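Local coordinates for NigD-like protein (Bacteroides vulgatus ATCC 8482, PDB 3K6O) that is of unknown function but, as a NigD-like protein, pairs an OB domain with a beta-sandwich domain and is probably a lipoprotein, at residues Y177-V189 with E198-E210. Sequence-based numbering, arbitrary orientation.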
# COMPACT_ATOMS: atom_id res chain seq x y z
N TYR A 177 4.06 2.76 -13.53
CA TYR A 177 5.12 3.35 -12.71
C TYR A 177 5.84 2.32 -11.79
O TYR A 177 6.67 2.69 -10.97
CB TYR A 177 4.56 4.51 -11.90
CG TYR A 177 4.03 5.59 -12.80
CD1 TYR A 177 4.88 6.50 -13.37
CD2 TYR A 177 2.67 5.66 -13.12
CE1 TYR A 177 4.41 7.48 -14.23
CE2 TYR A 177 2.18 6.62 -13.98
CZ TYR A 177 3.06 7.53 -14.52
OH TYR A 177 2.59 8.45 -15.36
N SER A 178 5.51 1.03 -11.96
CA SER A 178 6.04 -0.00 -11.09
C SER A 178 7.38 -0.53 -11.58
O SER A 178 7.81 -0.24 -12.71
CB SER A 178 5.03 -1.14 -11.01
OG SER A 178 5.25 -2.02 -12.03
N PRO A 179 8.04 -1.37 -10.75
CA PRO A 179 9.32 -1.90 -11.13
C PRO A 179 9.29 -2.90 -12.28
O PRO A 179 10.33 -3.27 -12.82
CB PRO A 179 9.83 -2.59 -9.86
CG PRO A 179 8.91 -2.34 -8.83
CD PRO A 179 7.75 -1.57 -9.32
N GLU A 180 8.11 -3.32 -12.67
CA GLU A 180 7.94 -4.12 -13.88
C GLU A 180 8.11 -3.32 -15.15
O GLU A 180 8.24 -3.91 -16.19
CB GLU A 180 6.56 -4.73 -13.89
CG GLU A 180 6.30 -5.61 -12.69
CD GLU A 180 6.77 -7.01 -12.90
OE1 GLU A 180 7.68 -7.26 -13.76
OE2 GLU A 180 6.22 -7.87 -12.19
N ASN A 181 8.07 -1.97 -15.08
CA ASN A 181 8.48 -1.16 -16.20
C ASN A 181 10.01 -1.12 -16.28
O ASN A 181 10.68 -0.51 -15.46
CB ASN A 181 7.93 0.25 -16.07
CG ASN A 181 8.22 1.10 -17.28
OD1 ASN A 181 9.14 0.82 -18.07
ND2 ASN A 181 7.43 2.18 -17.43
N SER A 182 10.57 -1.74 -17.31
CA SER A 182 12.00 -1.91 -17.38
C SER A 182 12.73 -0.62 -17.74
O SER A 182 13.91 -0.54 -17.57
CB SER A 182 12.32 -3.01 -18.39
OG SER A 182 12.02 -2.50 -19.68
N GLU A 183 12.05 0.39 -18.25
CA GLU A 183 12.72 1.67 -18.51
C GLU A 183 12.91 2.52 -17.24
O GLU A 183 13.52 3.58 -17.31
CB GLU A 183 11.89 2.53 -19.50
CG GLU A 183 11.56 1.88 -20.85
CD GLU A 183 12.78 1.67 -21.69
OE1 GLU A 183 13.39 2.69 -22.07
OE2 GLU A 183 13.15 0.50 -21.93
N LEU A 184 12.37 2.12 -16.09
CA LEU A 184 12.46 3.01 -14.90
C LEU A 184 13.64 2.68 -13.98
O LEU A 184 13.84 1.53 -13.59
CB LEU A 184 11.16 3.04 -14.07
CG LEU A 184 9.92 3.53 -14.81
CD1 LEU A 184 8.66 3.22 -13.96
CD2 LEU A 184 9.98 5.03 -15.21
N LYS A 185 14.40 3.71 -13.66
CA LYS A 185 15.50 3.63 -12.70
C LYS A 185 15.00 3.61 -11.25
O LYS A 185 15.75 3.26 -10.33
CB LYS A 185 16.42 4.83 -12.88
CG LYS A 185 17.29 4.82 -14.13
CD LYS A 185 18.26 6.04 -14.09
CE LYS A 185 19.16 6.12 -15.34
NZ LYS A 185 20.46 6.91 -15.12
N GLY A 186 13.74 4.04 -11.06
CA GLY A 186 13.14 4.11 -9.72
C GLY A 186 11.96 5.07 -9.68
O GLY A 186 11.48 5.49 -10.71
N ILE A 187 11.52 5.42 -8.49
CA ILE A 187 10.38 6.28 -8.33
C ILE A 187 10.68 7.34 -7.30
O ILE A 187 11.37 7.08 -6.31
CB ILE A 187 9.13 5.45 -7.96
CG1 ILE A 187 7.90 6.30 -7.87
CG2 ILE A 187 9.25 4.74 -6.59
CD1 ILE A 187 6.69 5.36 -7.54
N LYS A 188 10.21 8.54 -7.56
CA LYS A 188 10.34 9.68 -6.65
C LYS A 188 8.94 10.16 -6.29
O LYS A 188 8.10 10.36 -7.18
CB LYS A 188 11.11 10.79 -7.33
CG LYS A 188 12.55 10.41 -7.68
CD LYS A 188 13.38 11.61 -8.17
CE LYS A 188 14.88 11.22 -8.39
NZ LYS A 188 15.69 12.35 -8.96
N VAL A 189 8.68 10.29 -4.99
CA VAL A 189 7.38 10.64 -4.48
C VAL A 189 7.43 11.92 -3.61
O VAL A 189 8.10 11.93 -2.58
CB VAL A 189 6.75 9.50 -3.66
CG1 VAL A 189 5.33 9.92 -3.14
CG2 VAL A 189 6.69 8.20 -4.49
N GLU A 198 8.18 20.52 1.97
CA GLU A 198 7.95 19.56 0.89
C GLU A 198 9.24 18.77 0.69
O GLU A 198 10.30 19.37 0.67
CB GLU A 198 7.53 20.28 -0.39
CG GLU A 198 7.07 19.39 -1.53
CD GLU A 198 5.63 18.89 -1.39
OE1 GLU A 198 4.77 19.63 -0.88
OE2 GLU A 198 5.37 17.73 -1.80
N LYS A 199 9.14 17.45 0.61
CA LYS A 199 10.32 16.60 0.43
C LYS A 199 10.06 15.44 -0.54
O LYS A 199 8.92 15.10 -0.79
CB LYS A 199 10.78 16.03 1.77
CG LYS A 199 9.75 15.18 2.48
CD LYS A 199 10.21 14.79 3.86
CE LYS A 199 11.30 13.75 3.80
NZ LYS A 199 11.54 13.12 5.14
N THR A 200 11.14 14.87 -1.08
CA THR A 200 11.05 13.77 -2.05
C THR A 200 11.52 12.46 -1.46
O THR A 200 12.67 12.35 -1.06
CB THR A 200 11.95 14.07 -3.26
OG1 THR A 200 11.55 15.30 -3.83
CG2 THR A 200 11.81 13.02 -4.32
N TYR A 201 10.65 11.47 -1.42
CA TYR A 201 11.08 10.11 -1.12
C TYR A 201 11.62 9.54 -2.44
O TYR A 201 10.97 9.70 -3.47
CB TYR A 201 9.90 9.27 -0.61
CG TYR A 201 9.46 9.59 0.79
CD1 TYR A 201 8.90 10.83 1.11
CD2 TYR A 201 9.58 8.63 1.81
CE1 TYR A 201 8.50 11.12 2.41
CE2 TYR A 201 9.16 8.91 3.11
CZ TYR A 201 8.63 10.15 3.39
OH TYR A 201 8.21 10.44 4.65
N ILE A 202 12.79 8.91 -2.40
CA ILE A 202 13.43 8.33 -3.58
C ILE A 202 13.56 6.82 -3.33
O ILE A 202 14.11 6.41 -2.30
CB ILE A 202 14.84 8.94 -3.85
CG1 ILE A 202 14.72 10.46 -4.05
CG2 ILE A 202 15.48 8.31 -5.06
CD1 ILE A 202 16.06 11.30 -3.95
N PHE A 203 13.04 6.01 -4.24
CA PHE A 203 13.27 4.56 -4.19
C PHE A 203 13.84 4.10 -5.52
O PHE A 203 13.19 4.24 -6.55
CB PHE A 203 11.96 3.83 -3.94
CG PHE A 203 11.23 4.29 -2.71
CD1 PHE A 203 11.57 3.80 -1.45
CD2 PHE A 203 10.21 5.23 -2.81
CE1 PHE A 203 10.88 4.22 -0.30
CE2 PHE A 203 9.52 5.66 -1.66
CZ PHE A 203 9.85 5.15 -0.41
N SER A 204 15.03 3.49 -5.51
CA SER A 204 15.60 2.97 -6.74
C SER A 204 14.98 1.64 -7.10
O SER A 204 14.49 0.91 -6.23
CB SER A 204 17.12 2.82 -6.62
OG SER A 204 17.43 1.88 -5.62
N TYR A 205 14.95 1.35 -8.40
CA TYR A 205 14.53 0.05 -8.93
C TYR A 205 15.80 -0.60 -9.43
O TYR A 205 16.67 0.11 -9.94
CB TYR A 205 13.57 0.23 -10.09
CG TYR A 205 12.21 0.74 -9.75
CD1 TYR A 205 11.74 0.78 -8.44
CD2 TYR A 205 11.34 1.15 -10.75
CE1 TYR A 205 10.47 1.22 -8.15
CE2 TYR A 205 10.07 1.59 -10.46
CZ TYR A 205 9.62 1.61 -9.17
OH TYR A 205 8.32 1.99 -8.91
N PRO A 206 15.94 -1.94 -9.30
CA PRO A 206 14.97 -2.91 -8.78
C PRO A 206 14.86 -2.89 -7.25
O PRO A 206 15.76 -2.38 -6.56
CB PRO A 206 15.54 -4.26 -9.22
CG PRO A 206 17.01 -4.00 -9.26
CD PRO A 206 17.18 -2.60 -9.74
N LEU A 207 13.75 -3.42 -6.75
CA LEU A 207 13.55 -3.58 -5.32
C LEU A 207 14.18 -4.91 -4.87
O LEU A 207 13.86 -5.97 -5.43
CB LEU A 207 12.07 -3.59 -5.01
CG LEU A 207 11.33 -2.36 -5.59
CD1 LEU A 207 9.81 -2.45 -5.35
CD2 LEU A 207 11.91 -1.07 -5.06
N THR A 208 15.06 -4.83 -3.87
CA THR A 208 15.70 -6.00 -3.27
C THR A 208 14.94 -6.55 -2.05
O THR A 208 15.25 -7.65 -1.58
CB THR A 208 17.08 -5.64 -2.76
OG1 THR A 208 16.94 -4.65 -1.73
CG2 THR A 208 17.96 -5.06 -3.87
N GLY A 209 13.97 -5.77 -1.54
CA GLY A 209 13.29 -6.08 -0.27
C GLY A 209 13.78 -5.25 0.93
O GLY A 209 13.16 -5.29 2.00
N GLU A 210 14.88 -4.50 0.75
CA GLU A 210 15.48 -3.70 1.84
C GLU A 210 14.61 -2.48 2.20
O GLU A 210 14.77 -1.92 3.27
CB GLU A 210 16.89 -3.22 1.45
CG GLU A 210 17.93 -4.28 1.46
CD GLU A 210 19.19 -3.89 0.68
OE1 GLU A 210 19.07 -3.58 -0.54
OE2 GLU A 210 20.29 -3.89 1.28
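Pro179 and Gly186 clamp the ring of Tyr205 between them, and Tyr205 has the largest area covered across the contact. Pro179 CB stands 3.9 Å from the ring centroid and 4° off its normal; on the opposite face Gly186 CA lies 3.7 Å from the centroid, both fitting CH-pi contacts. Gly186 also lets the strands come close, its CA 4.0 Å from Ser204 CA. With CG anti to its carbonyl carbon (chi1 -70°), Tyr205 sends its ring into the loop, where OH donates to Tyr177 O at 2.7 Å, in the carbonyl plane and at the ring edge. Leu184 CB lies beside Tyr205 CD2, and the backbone N of Tyr205 donates to Lys185 O at 2.8 Å. Replacing Tyr205 by an alanine is likely to leave a gap between Pro179 and Gly186 and Tyr177 O without this donor.

Beyond the ring the segments form an antiparallel beta hairpin of the NigD-like C-terminal beta sandwich, made of strands 186-191 and 199-204, whose segments here run at 165°. Ile187 and Phe203 exchange two backbone bonds, as do Val189 and Tyr201. These four side chains share one face of the sheet; Ile187 CG2 reaches Phe203 CB at 3.9 Å, while Val189 and Tyr201 also touch Met111 of strand 107-113.

The other face is looser and more exposed: Lys188 CB meets Thr200 CG2 at 3.8 Å beside Ile202, and the extended lysine carries NZ away to a salt bridge with Asp147.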